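RmpA (Streptococcus mutans, PDB 3BJV) probably serves as the cytoplasmic IIA component of a phosphoenolpyruvate-dependent phosphotransferase system that takes up ascorbate, relaying phosphoryl groups during transport. Local coordinates at residues A[13-18]-A[139-144]; A[23-28]-A[83-88]; A[78-83]-A[117-122]; A[97-102]-A[127-132]. All coordinates share one frame; numbering follows the deposited sequence.

Contact 1: A[13-18]-A[139-144]; sequences IRLGLT and EEVLAM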
loop_
_atom_site.group_PDB
_atom_site.type_symbol
_atom_site.label_atom_id
_atom_site.label_comp_id
_atom_site.label_asym_id
_atom_site.label_seq_id
_atom_site.Cartn_x
_atom_site.Cartn_y
_atom_site.Cartn_z
ATOM N N ILE A 13 -2.004 -14.578 16.063
ATOM C CA ILE A 13 -1.174 -13.685 16.867
ATOM C C ILE A 13 -0.296 -14.520 17.799
ATOM O O ILE A 13 -0.828 -15.244 18.651
ATOM C CB ILE A 13 -1.977 -12.761 17.781
ATOM C CG1 ILE A 13 -2.860 -11.820 16.968
ATOM C CG2 ILE A 13 -0.993 -11.987 18.646
ATOM C CD1 ILE A 13 -3.790 -11.033 17.806
ATOM N N ARG A 14 1.030 -14.463 17.615
ATOM C CA ARG A 14 1.981 -15.283 18.366
ATOM C C ARG A 14 3.034 -14.307 18.849
ATOM O O ARG A 14 3.716 -13.714 18.056
ATOM C CB ARG A 14 2.600 -16.363 17.459
ATOM C CG ARG A 14 1.604 -17.269 16.634
ATOM C CD ARG A 14 0.653 -18.199 17.499
ATOM N NE ARG A 14 -0.236 -19.030 16.656
ATOM C CZ ARG A 14 0.032 -20.255 16.201
ATOM N NH1 ARG A 14 -0.845 -20.876 15.416
ATOM N NH2 ARG A 14 1.163 -20.871 16.514
ATOM N N LEU A 15 3.156 -14.096 20.151
ATOM C CA LEU A 15 4.005 -13.028 20.644
ATOM C C LEU A 15 5.238 -13.499 21.388
ATOM O O LEU A 15 5.263 -14.643 21.904
ATOM C CB LEU A 15 3.175 -12.165 21.580
ATOM C CG LEU A 15 1.890 -11.581 21.062
ATOM C CD1 LEU A 15 1.142 -11.145 22.293
ATOM C CD2 LEU A 15 2.119 -10.369 20.135
ATOM N N GLY A 16 6.243 -12.610 21.472
ATOM C CA GLY A 16 7.471 -12.884 22.223
ATOM C C GLY A 16 8.309 -14.075 21.733
ATOM O O GLY A 16 8.855 -14.867 22.539
ATOM N N LEU A 17 8.441 -14.186 20.407
ATOM C CA LEU A 17 9.155 -15.280 19.786
ATOM C C LEU A 17 10.582 -14.887 19.513
ATOM O O LEU A 17 10.886 -13.727 19.411
ATOM C CB LEU A 17 8.439 -15.735 18.493
ATOM C CG LEU A 17 6.969 -16.198 18.642
ATOM C CD1 LEU A 17 6.516 -16.897 17.372
ATOM C CD2 LEU A 17 6.799 -17.139 19.848
ATOM N N THR A 18 11.450 -15.873 19.388
ATOM C CA THR A 18 12.860 -15.636 19.127
ATOM C C THR A 18 13.211 -16.248 17.750
ATOM O O THR A 18 12.909 -17.418 17.510
ATOM C CB THR A 18 13.758 -16.243 20.271
ATOM O OG1 THR A 18 13.373 -15.651 21.526
ATOM C CG2 THR A 18 15.250 -15.943 20.047
ATOM N N GLU A 139 -5.335 -10.519 23.240
ATOM C CA GLU A 139 -6.303 -9.482 23.641
ATOM C C GLU A 139 -5.733 -8.059 23.695
ATOM O O GLU A 139 -6.398 -7.103 23.323
ATOM C CB GLU A 139 -6.968 -9.832 24.991
ATOM C CG GLU A 139 -8.049 -10.929 24.947
ATOM C CD GLU A 139 -7.579 -12.260 24.304
ATOM O OE1 GLU A 139 -6.588 -12.878 24.784
ATOM O OE2 GLU A 139 -8.220 -12.696 23.311
ATOM N N GLU A 140 -4.491 -7.931 24.122
ATOM C CA GLU A 140 -3.789 -6.637 24.114
ATOM C C GLU A 140 -3.566 -6.044 22.747
ATOM O O GLU A 140 -3.751 -4.839 22.588
ATOM C CB GLU A 140 -2.443 -6.729 24.855
ATOM C CG GLU A 140 -2.643 -6.794 26.313
ATOM C CD GLU A 140 -1.375 -7.137 27.088
ATOM O OE1 GLU A 140 -0.306 -6.520 26.880
ATOM O OE2 GLU A 140 -1.486 -8.017 27.958
ATOM N N VAL A 141 -3.149 -6.891 21.788
ATOM C CA VAL A 141 -2.951 -6.501 20.422
ATOM C C VAL A 141 -4.260 -6.070 19.796
ATOM O O VAL A 141 -4.309 -5.066 19.094
ATOM C CB VAL A 141 -2.303 -7.641 19.531
ATOM C CG1 VAL A 141 -2.342 -7.254 18.015
ATOM C CG2 VAL A 141 -0.918 -7.899 19.923
ATOM N N LEU A 142 -5.297 -6.858 20.015
ATOM C CA LEU A 142 -6.654 -6.529 19.531
ATOM C C LEU A 142 -7.175 -5.230 20.157
ATOM O O LEU A 142 -7.822 -4.446 19.470
ATOM C CB LEU A 142 -7.635 -7.651 19.833
ATOM C CG LEU A 142 -7.410 -9.005 19.205
ATOM C CD1 LEU A 142 -8.326 -9.991 19.892
ATOM C CD2 LEU A 142 -7.697 -8.945 17.721
ATOM N N ALA A 143 -6.872 -4.952 21.429
ATOM C CA ALA A 143 -7.235 -3.611 21.932
ATOM C C ALA A 143 -6.577 -2.497 21.072
ATOM O O ALA A 143 -7.265 -1.548 20.654
ATOM C CB ALA A 143 -6.928 -3.453 23.423
ATOM N N MET A 144 -5.297 -2.645 20.746
ATOM C CA MET A 144 -4.664 -1.774 19.739
ATOM C C MET A 144 -5.341 -1.718 18.369
ATOM O O MET A 144 -5.458 -0.652 17.781
ATOM C CB MET A 144 -3.202 -2.136 19.541
ATOM C CG MET A 144 -2.347 -1.726 20.726
ATOM S SD MET A 144 -0.600 -2.120 20.494
ATOM C CE MET A 144 -0.103 -1.038 19.145
#
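V141 stands between two strand residues and gives one branch to each, a simple case of a helix packed on a sheet through a branched side chain. The first branch, anti to the backbone N (chi1 170°), meets I13 end on, and V141 CG1 lies 4.1 Å from I13 CD1. On the other branch, V141 CG2 lies 3.9 Å from L15 CD2; here the two side chains run past one another in opposite directions. L142 adds a looser touch, L142 CG being 4.4 Å from I13 CD1. The contact is wholly apolar.

I13 and L15 can both serve the helix because residues 13-15 are extended, which turns alternate side chains to the same side, while R14 between them takes no part here and makes a salt bridge with E35. The strand and helix segments run at 117° to each other, 9.9 Å apart at the closest point of their axes. F7 of helix 3-10 touches both I13 and L142, and L82 of the next strand touches both L15 and V141, so the neighbours fill in around the same side chains. The arrangement is helix-on-sheet packing, joining helix 138-147 to one face of the sheet in an alpha/beta three-layer sandwich.

Contact 2: A[23-28]-A[83-88]; sequences KEAVKL and VTLTEP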
loop_
_atom_site.group_PDB
_atom_site.type_symbol
_atom_site.label_atom_id
_atom_site.label_comp_id
_atom_site.label_asym_id
_atom_site.label_seq_id
_atom_site.Cartn_x
_atom_site.Cartn_y
_atom_site.Cartn_z
ATOM N N LYS A 23 15.043 -15.468 7.772
ATOM C CA LYS A 23 14.301 -16.585 7.153
ATOM C C LYS A 23 13.450 -17.265 8.212
ATOM O O LYS A 23 12.331 -17.648 7.930
ATOM C CB LYS A 23 15.226 -17.623 6.520
ATOM C CG LYS A 23 16.145 -17.080 5.416
ATOM C CD LYS A 23 16.713 -18.208 4.594
ATOM C CE LYS A 23 17.549 -17.700 3.407
ATOM N NZ LYS A 23 19.019 -17.766 3.739
ATOM N N GLU A 24 14.004 -17.404 9.413
ATOM C CA GLU A 24 13.255 -17.887 10.548
ATOM C C GLU A 24 12.112 -16.953 10.955
ATOM O O GLU A 24 11.005 -17.407 11.229
ATOM C CB GLU A 24 14.114 -18.155 11.766
ATOM C CG GLU A 24 13.207 -18.486 12.949
ATOM C CD GLU A 24 13.727 -19.612 13.799
ATOM O OE1 GLU A 24 14.849 -19.442 14.364
ATOM O OE2 GLU A 24 12.996 -20.656 13.888
ATOM N N ALA A 25 12.384 -15.664 10.997
ATOM C CA ALA A 25 11.372 -14.661 11.355
ATOM C C ALA A 25 10.183 -14.813 10.386
ATOM O O ALA A 25 9.033 -14.868 10.775
ATOM C CB ALA A 25 11.996 -13.264 11.286
ATOM N N VAL A 26 10.513 -14.926 9.110
ATOM C CA VAL A 26 9.524 -15.110 8.064
ATOM C C VAL A 26 8.771 -16.431 8.242
ATOM O O VAL A 26 7.563 -16.451 8.154
ATOM C CB VAL A 26 10.163 -14.953 6.654
ATOM C CG1 VAL A 26 9.197 -15.402 5.556
ATOM C CG2 VAL A 26 10.559 -13.517 6.468
ATOM N N LYS A 27 9.472 -17.523 8.507
ATOM C CA LYS A 27 8.791 -18.792 8.787
ATOM C C LYS A 27 7.722 -18.657 9.920
ATOM O O LYS A 27 6.593 -19.147 9.813
ATOM C CB LYS A 27 9.832 -19.851 9.185
ATOM C CG LYS A 27 9.212 -21.243 9.454
ATOM C CD LYS A 27 10.187 -22.081 10.274
ATOM C CE LYS A 27 9.757 -22.164 11.710
ATOM N NZ LYS A 27 10.828 -22.698 12.548
ATOM N N LEU A 28 8.130 -18.032 11.011
ATOM C CA LEU A 28 7.269 -17.847 12.154
ATOM C C LEU A 28 6.005 -17.092 11.819
ATOM O O LEU A 28 4.979 -17.335 12.447
ATOM C CB LEU A 28 8.002 -17.092 13.247
ATOM C CG LEU A 28 9.160 -17.828 13.898
ATOM C CD1 LEU A 28 9.823 -16.852 14.819
ATOM C CD2 LEU A 28 8.750 -19.144 14.660
ATOM N N VAL A 83 3.325 -11.479 14.510
ATOM C CA VAL A 83 4.368 -12.102 15.297
ATOM C C VAL A 83 5.251 -10.941 15.805
ATOM O O VAL A 83 5.571 -10.037 15.023
ATOM C CB VAL A 83 5.203 -13.058 14.400
ATOM C CG1 VAL A 83 6.637 -13.263 14.959
ATOM C CG2 VAL A 83 4.489 -14.427 14.172
ATOM N N THR A 84 5.651 -10.971 17.081
ATOM C CA THR A 84 6.642 -10.028 17.624
ATOM C C THR A 84 7.841 -10.833 18.094
ATOM O O THR A 84 7.684 -11.915 18.607
ATOM C CB THR A 84 6.103 -9.252 18.822
ATOM O OG1 THR A 84 5.680 -10.164 19.834
ATOM C CG2 THR A 84 4.902 -8.329 18.421
ATOM N N LEU A 85 9.034 -10.335 17.837
ATOM C CA LEU A 85 10.306 -10.948 18.270
ATOM C C LEU A 85 10.842 -10.305 19.574
ATOM O O LEU A 85 10.544 -9.124 19.878
ATOM C CB LEU A 85 11.375 -10.785 17.146
ATOM C CG LEU A 85 10.955 -11.360 15.793
ATOM C CD1 LEU A 85 11.920 -10.968 14.819
ATOM C CD2 LEU A 85 10.940 -12.881 15.849
ATOM N N THR A 86 11.700 -11.047 20.286
ATOM C CA THR A 86 12.300 -10.521 21.506
ATOM C C THR A 86 13.518 -9.629 21.211
ATOM O O THR A 86 13.846 -8.728 22.001
ATOM C CB THR A 86 12.640 -11.642 22.487
ATOM O OG1 THR A 86 13.438 -12.632 21.821
ATOM C CG2 THR A 86 11.314 -12.300 23.038
ATOM N N GLU A 87 14.167 -9.875 20.067
ATOM C CA GLU A 87 15.219 -9.035 19.522
ATOM C C GLU A 87 14.940 -8.875 18.055
ATOM O O GLU A 87 14.424 -9.796 17.450
ATOM C CB GLU A 87 16.525 -9.770 19.631
ATOM C CG GLU A 87 16.975 -9.798 21.029
ATOM C CD GLU A 87 17.670 -11.073 21.353
ATOM O OE1 GLU A 87 18.691 -11.361 20.647
ATOM O OE2 GLU A 87 17.161 -11.763 22.306
ATOM N N PRO A 88 15.277 -7.710 17.477
ATOM C CA PRO A 88 15.258 -7.533 16.030
ATOM C C PRO A 88 16.121 -8.525 15.257
ATOM O O PRO A 88 17.033 -9.105 15.829
ATOM C CB PRO A 88 15.775 -6.089 15.837
ATOM C CG PRO A 88 16.346 -5.686 17.181
ATOM C CD PRO A 88 15.591 -6.459 18.188
#
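V83 holds CG1 anti to its backbone N (chi1 155°), which leaves CG2 beside that nitrogen and directed at the last turn of segment 23-28. There V83 CG2 lies 3.4 Å from L28 O, the methyl packing against the backbone carbonyl. On the other branch, V83 CG1 is 4.4 Å from L28 CB. L28 itself, with chi1 at -67° and an extended chi2, carries its tip to L85, where L28 CD1 and L85 CD2 are 4.3 Å apart. One turn earlier, A25 CB is 4.2 Å from L85 CD1, and L85 is thereby touched through both of its methyl groups.

The spacing illustrates how a helix is matched to a strand: by nearest CA atoms L28 pairs with V83 and A25 with L85; L28, V83 and L85 point across, whereas A25 touches from the flank. The chain directions are 148° from parallel. Helix 22-36 belongs to an outer layer of the alpha/beta three-layer sandwich and packs here on the central sheet. L100 of the adjacent strand touches A25 and L85, and L17 on the other flanking strand touches L28, continuing the apolar surface to both sides. On the helix, K27 NZ forms a salt bridge with E24 OE2 at 3.3 Å, approaching on the anti side of the carboxylate.

Contact 3: A[78-83]-A[117-122]; sequences DAFSLV and PQIIAL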
loop_
_atom_site.group_PDB
_atom_site.type_symbol
_atom_site.label_atom_id
_atom_site.label_comp_id
_atom_site.label_asym_id
_atom_site.label_seq_id
_atom_site.Cartn_x
_atom_site.Cartn_y
_atom_site.Cartn_z
ATOM N N ASP A 78 -8.136 -14.931 2.302
ATOM C CA ASP A 78 -7.581 -13.664 2.851
ATOM C C ASP A 78 -7.303 -13.832 4.358
ATOM O O ASP A 78 -8.123 -14.346 5.070
ATOM C CB ASP A 78 -8.553 -12.501 2.623
ATOM C CG ASP A 78 -8.657 -12.119 1.198
ATOM O OD1 ASP A 78 -7.632 -11.754 0.548
ATOM O OD2 ASP A 78 -9.777 -12.205 0.691
ATOM N N ALA A 79 -6.130 -13.463 4.829
ATOM C CA ALA A 79 -5.817 -13.665 6.271
ATOM C C ALA A 79 -4.598 -12.893 6.593
ATOM O O ALA A 79 -3.889 -12.469 5.671
ATOM C CB ALA A 79 -5.612 -15.150 6.601
ATOM N N PHE A 80 -4.379 -12.713 7.892
ATOM C CA PHE A 80 -3.247 -12.016 8.437
ATOM C C PHE A 80 -2.716 -12.795 9.626
ATOM O O PHE A 80 -3.475 -13.481 10.276
ATOM C CB PHE A 80 -3.664 -10.652 9.000
ATOM C CG PHE A 80 -4.299 -9.726 8.020
ATOM C CD1 PHE A 80 -5.690 -9.664 7.895
ATOM C CD2 PHE A 80 -3.519 -8.837 7.270
ATOM C CE1 PHE A 80 -6.283 -8.774 7.005
ATOM C CE2 PHE A 80 -4.124 -7.898 6.380
ATOM C CZ PHE A 80 -5.486 -7.866 6.270
ATOM N N SER A 81 -1.417 -12.637 9.923
ATOM C CA SER A 81 -0.887 -12.985 11.225
ATOM C C SER A 81 -0.032 -11.826 11.810
ATOM O O SER A 81 0.294 -10.875 11.148
ATOM C CB SER A 81 -0.046 -14.239 11.130
ATOM O OG SER A 81 1.174 -13.912 10.498
ATOM N N LEU A 82 0.290 -11.911 13.084
ATOM C CA LEU A 82 1.128 -10.954 13.720
ATOM C C LEU A 82 2.025 -11.713 14.683
ATOM O O LEU A 82 1.549 -12.489 15.550
ATOM C CB LEU A 82 0.300 -9.902 14.442
ATOM C CG LEU A 82 1.074 -8.660 14.899
ATOM C CD1 LEU A 82 0.119 -7.521 14.850
ATOM C CD2 LEU A 82 1.637 -8.833 16.313
ATOM N N VAL A 83 3.325 -11.479 14.510
ATOM C CA VAL A 83 4.368 -12.102 15.297
ATOM C C VAL A 83 5.251 -10.941 15.805
ATOM O O VAL A 83 5.571 -10.037 15.023
ATOM C CB VAL A 83 5.203 -13.058 14.400
ATOM C CG1 VAL A 83 6.637 -13.263 14.959
ATOM C CG2 VAL A 83 4.489 -14.427 14.172
ATOM N N PRO A 117 -4.420 -0.338 3.941
ATOM C CA PRO A 117 -4.980 0.652 4.845
ATOM C C PRO A 117 -5.118 0.180 6.327
ATOM O O PRO A 117 -4.942 0.983 7.241
ATOM C CB PRO A 117 -6.371 0.875 4.263
ATOM C CG PRO A 117 -6.362 0.384 2.904
ATOM C CD PRO A 117 -5.325 -0.612 2.794
ATOM N N GLN A 118 -5.445 -1.087 6.573
ATOM C CA GLN A 118 -5.656 -1.558 7.946
ATOM C C GLN A 118 -4.345 -1.746 8.651
ATOM O O GLN A 118 -4.233 -1.512 9.852
ATOM C CB GLN A 118 -6.396 -2.888 7.955
ATOM C CG GLN A 118 -7.905 -2.759 7.743
ATOM C CD GLN A 118 -8.567 -4.104 7.699
ATOM O OE1 GLN A 118 -8.682 -4.757 6.628
ATOM N NE2 GLN A 118 -9.011 -4.550 8.850
ATOM N N ILE A 119 -3.344 -2.177 7.890
ATOM C CA ILE A 119 -2.007 -2.369 8.412
ATOM C C ILE A 119 -1.386 -1.010 8.781
ATOM O O ILE A 119 -0.801 -0.876 9.875
ATOM C CB ILE A 119 -1.148 -3.182 7.438
ATOM C CG1 ILE A 119 -1.645 -4.638 7.464
ATOM C CG2 ILE A 119 0.368 -3.042 7.756
ATOM C CD1 ILE A 119 -1.265 -5.493 6.225
ATOM N N ILE A 120 -1.555 -0.017 7.902
ATOM C CA ILE A 120 -0.975 1.272 8.177
ATOM C C ILE A 120 -1.652 2.023 9.352
ATOM O O ILE A 120 -0.945 2.613 10.192
ATOM C CB ILE A 120 -0.583 2.144 6.893
ATOM C CG1 ILE A 120 -1.744 2.713 6.147
ATOM C CG2 ILE A 120 0.323 1.359 5.871
ATOM C CD1 ILE A 120 -1.362 2.711 4.581
ATOM N N ALA A 121 -2.978 1.891 9.470
ATOM C CA ALA A 121 -3.722 2.350 10.677
ATOM C C ALA A 121 -3.128 1.830 12.004
ATOM O O ALA A 121 -2.918 2.592 12.932
ATOM C CB ALA A 121 -5.212 1.951 10.581
ATOM N N LEU A 122 -2.882 0.523 12.082
ATOM C CA LEU A 122 -2.264 -0.100 13.277
ATOM C C LEU A 122 -0.904 0.531 13.618
ATOM O O LEU A 122 -0.695 1.004 14.761
ATOM C CB LEU A 122 -2.139 -1.612 13.062
ATOM C CG LEU A 122 -1.528 -2.432 14.186
ATOM C CD1 LEU A 122 -2.368 -2.272 15.485
ATOM C CD2 LEU A 122 -1.477 -3.941 13.753
#
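F80 and I119 make the aromatic part of this contact, a methyl group set against the rim of a ring. I119 CD1 lies near the ring plane, 3.7 Å from F80 CE2 and 4.2 Å from F80 CD2, with the two side chains crossing at a slant. F80 points toward the helix from its CA, with CG anti to the carbonyl carbon (chi1 -59°), and a chi2 of 94° turns the ring across the CA-CB-CG plane.

The second kind is purely aliphatic. L82 and L122 extend toward one another and meet end to end, L82 CD1 4.1 Å from L122 CD2. Both point toward the other segment, CG anti to the backbone N.

As strand residues two apart, F80 and L82 point the same way, into the packed interface between the central sheet and helix 108-123 of the three-layer sandwich. L101 of the adjacent strand touches F80 and L122, bridging the aromatic and aliphatic parts, while A6 and F7 of helix 3-10 pack on F80 and L82 respectively.

As for polar contacts, S81 OG bonds to S29 O of helix 22-36. Farther round the helix, I120 packs on I120 of the second subunit.

Contact 4: A[97-102]-A[127-132]; sequences VQVLLA and HSIERL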
loop_
_atom_site.group_PDB
_atom_site.type_symbol
_atom_site.label_atom_id
_atom_site.label_comp_id
_atom_site.label_asym_id
_atom_site.label_seq_id
_atom_site.Cartn_x
_atom_site.Cartn_y
_atom_site.Cartn_z
ATOM N N VAL A 97 14.096 -5.575 11.888
ATOM C CA VAL A 97 12.673 -5.889 12.061
ATOM C C VAL A 97 12.442 -6.543 13.371
ATOM O O VAL A 97 13.178 -7.445 13.747
ATOM C CB VAL A 97 12.087 -6.835 10.926
ATOM C CG1 VAL A 97 10.670 -7.221 11.228
ATOM C CG2 VAL A 97 12.186 -6.114 9.551
ATOM N N GLN A 98 11.407 -6.082 14.063
ATOM C CA GLN A 98 10.964 -6.716 15.286
ATOM C C GLN A 98 9.497 -7.173 15.297
ATOM O O GLN A 98 9.104 -7.970 16.120
ATOM C CB GLN A 98 11.249 -5.825 16.477
ATOM C CG GLN A 98 11.391 -6.676 17.712
ATOM C CD GLN A 98 11.978 -5.926 18.890
ATOM O OE1 GLN A 98 12.241 -6.524 19.939
ATOM N NE2 GLN A 98 12.216 -4.611 18.711
ATOM N N VAL A 99 8.678 -6.635 14.386
ATOM C CA VAL A 99 7.258 -7.015 14.301
ATOM C C VAL A 99 6.939 -7.493 12.886
ATOM O O VAL A 99 7.269 -6.809 11.915
ATOM C CB VAL A 99 6.294 -5.870 14.703
ATOM C CG1 VAL A 99 4.865 -6.378 14.806
ATOM C CG2 VAL A 99 6.730 -5.208 16.019
ATOM N N LEU A 100 6.300 -8.663 12.773
ATOM C CA LEU A 100 5.935 -9.189 11.458
ATOM C C LEU A 100 4.431 -9.425 11.332
ATOM O O LEU A 100 3.816 -10.119 12.143
ATOM C CB LEU A 100 6.760 -10.433 11.058
ATOM C CG LEU A 100 8.254 -10.242 11.137
ATOM C CD1 LEU A 100 8.782 -10.938 12.382
ATOM C CD2 LEU A 100 8.889 -10.843 9.915
ATOM N N LEU A 101 3.845 -8.779 10.338
ATOM C CA LEU A 101 2.460 -8.954 10.037
ATOM C C LEU A 101 2.354 -9.556 8.612
ATOM O O LEU A 101 2.454 -8.834 7.615
ATOM C CB LEU A 101 1.708 -7.634 10.198
ATOM C CG LEU A 101 0.226 -7.693 10.606
ATOM C CD1 LEU A 101 -0.239 -6.292 11.099
ATOM C CD2 LEU A 101 -0.630 -8.162 9.421
ATOM N N ALA A 102 2.233 -10.882 8.548
ATOM C CA ALA A 102 2.098 -11.600 7.286
ATOM C C ALA A 102 0.707 -11.425 6.730
ATOM O O ALA A 102 -0.277 -11.346 7.450
ATOM C CB ALA A 102 2.382 -13.022 7.453
ATOM N N HIS A 127 3.867 5.209 19.191
ATOM C CA HIS A 127 4.772 4.204 19.686
ATOM C C HIS A 127 4.230 2.820 19.349
ATOM O O HIS A 127 4.237 1.937 20.231
ATOM C CB HIS A 127 4.884 4.299 21.217
ATOM C CG HIS A 127 5.158 5.676 21.743
ATOM N ND1 HIS A 127 6.307 6.383 21.437
ATOM C CD2 HIS A 127 4.443 6.460 22.582
ATOM C CE1 HIS A 127 6.279 7.543 22.059
ATOM N NE2 HIS A 127 5.157 7.619 22.756
ATOM N N SER A 128 3.738 2.626 18.114
ATOM C CA SER A 128 3.059 1.347 17.748
ATOM C C SER A 128 4.000 0.148 17.832
ATOM O O SER A 128 3.618 -0.873 18.346
ATOM C CB SER A 128 2.388 1.409 16.378
ATOM O OG SER A 128 3.356 1.617 15.349
ATOM N N ILE A 129 5.235 0.297 17.374
ATOM C CA ILE A 129 6.222 -0.756 17.449
ATOM C C ILE A 129 6.558 -1.101 18.893
ATOM O O ILE A 129 6.595 -2.284 19.266
ATOM C CB ILE A 129 7.520 -0.398 16.647
ATOM C CG1 ILE A 129 7.193 -0.150 15.179
ATOM C CG2 ILE A 129 8.576 -1.502 16.744
ATOM C CD1 ILE A 129 7.015 -1.418 14.352
ATOM N N GLU A 130 6.785 -0.086 19.719
ATOM C CA GLU A 130 7.136 -0.321 21.105
ATOM C C GLU A 130 5.973 -0.904 21.903
ATOM O O GLU A 130 6.165 -1.641 22.842
ATOM C CB GLU A 130 7.558 1.004 21.728
ATOM C CG GLU A 130 7.569 1.064 23.239
ATOM C CD GLU A 130 8.063 2.444 23.768
ATOM O OE1 GLU A 130 9.246 2.844 23.477
ATOM O OE2 GLU A 130 7.264 3.120 24.459
ATOM N N ARG A 131 4.758 -0.526 21.561
ATOM C CA ARG A 131 3.623 -1.011 22.276
ATOM C C ARG A 131 3.337 -2.471 21.828
ATOM O O ARG A 131 3.149 -3.343 22.678
ATOM C CB ARG A 131 2.440 -0.065 22.108
ATOM C CG ARG A 131 2.647 1.320 22.775
ATOM C CD ARG A 131 1.581 2.395 22.309
ATOM N NE ARG A 131 0.245 1.913 22.632
ATOM C CZ ARG A 131 -0.879 2.256 22.018
ATOM N NH1 ARG A 131 -0.866 3.118 21.006
ATOM N NH2 ARG A 131 -2.019 1.721 22.443
ATOM N N LEU A 132 3.387 -2.748 20.524
ATOM C CA LEU A 132 3.209 -4.130 19.995
ATOM C C LEU A 132 4.153 -5.166 20.617
ATOM O O LEU A 132 3.729 -6.259 21.027
ATOM C CB LEU A 132 3.334 -4.110 18.477
ATOM C CG LEU A 132 2.028 -3.664 17.794
ATOM C CD1 LEU A 132 2.240 -3.562 16.323
ATOM C CD2 LEU A 132 0.969 -4.681 18.086
#
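Residues V99 and L100 form a short extended piece of strand 96-104, just after the chain turns a corner at Q98, whereas residues 128-132 form the first turn or so of a helix with H127 at the N-cap position. The two backbones come nearest at V99 and I129, whose CA atoms are 7.1 Å apart. Here one helix of the alpha/beta three-layer sandwich lies against the sheet, and the strand brings a single residue, V99, to most of the contact. Within the helix, R131 N bonds to H127 O at 2.8 Å and L132 N to S128 O at 2.9 Å. These bonds fix the turn that places L132 toward V99 and I129 on the flank, from which its CD1 reaches V99.

The division of labour in V99 follows from its torsion. With chi1 at -171°, CG1 is anti to the backbone N and CG2 beside it, and each branch has its own partner. F123, near the end of the preceding helix, touches both I129 and L132. R131 makes a salt bridge to E147, and S128 OG bonds to F123 O. Across the interface, V99 and L132 cross at about a right angle with V99 CG1 4.1 Å from L132 CD1, while V99 and I129 run past each other in opposite directions, V99 CG2 4.2 Å from I129 CD1.

From the N terminus, strand 13-17 opens contact 1, the outermost loop, which closes only at helix 138-147; the other three contacts lie within its span. Helix 22-36 opens contact 2, closed by the end of strand 79-85. That strand has already opened contact 3 and shares V83 between the two, so contacts 2 and 3 cross. Contact 3 closes at helix 108-123, after strand 96-104 has opened contact 4, and these two cross as well; contact 4 closes at helix 128-133, following contact 2 in series. All four meet on one sheet, where V83 O to L100 N and R14 N to L82 O, probable hydrogen bonds, join neighbouring strands.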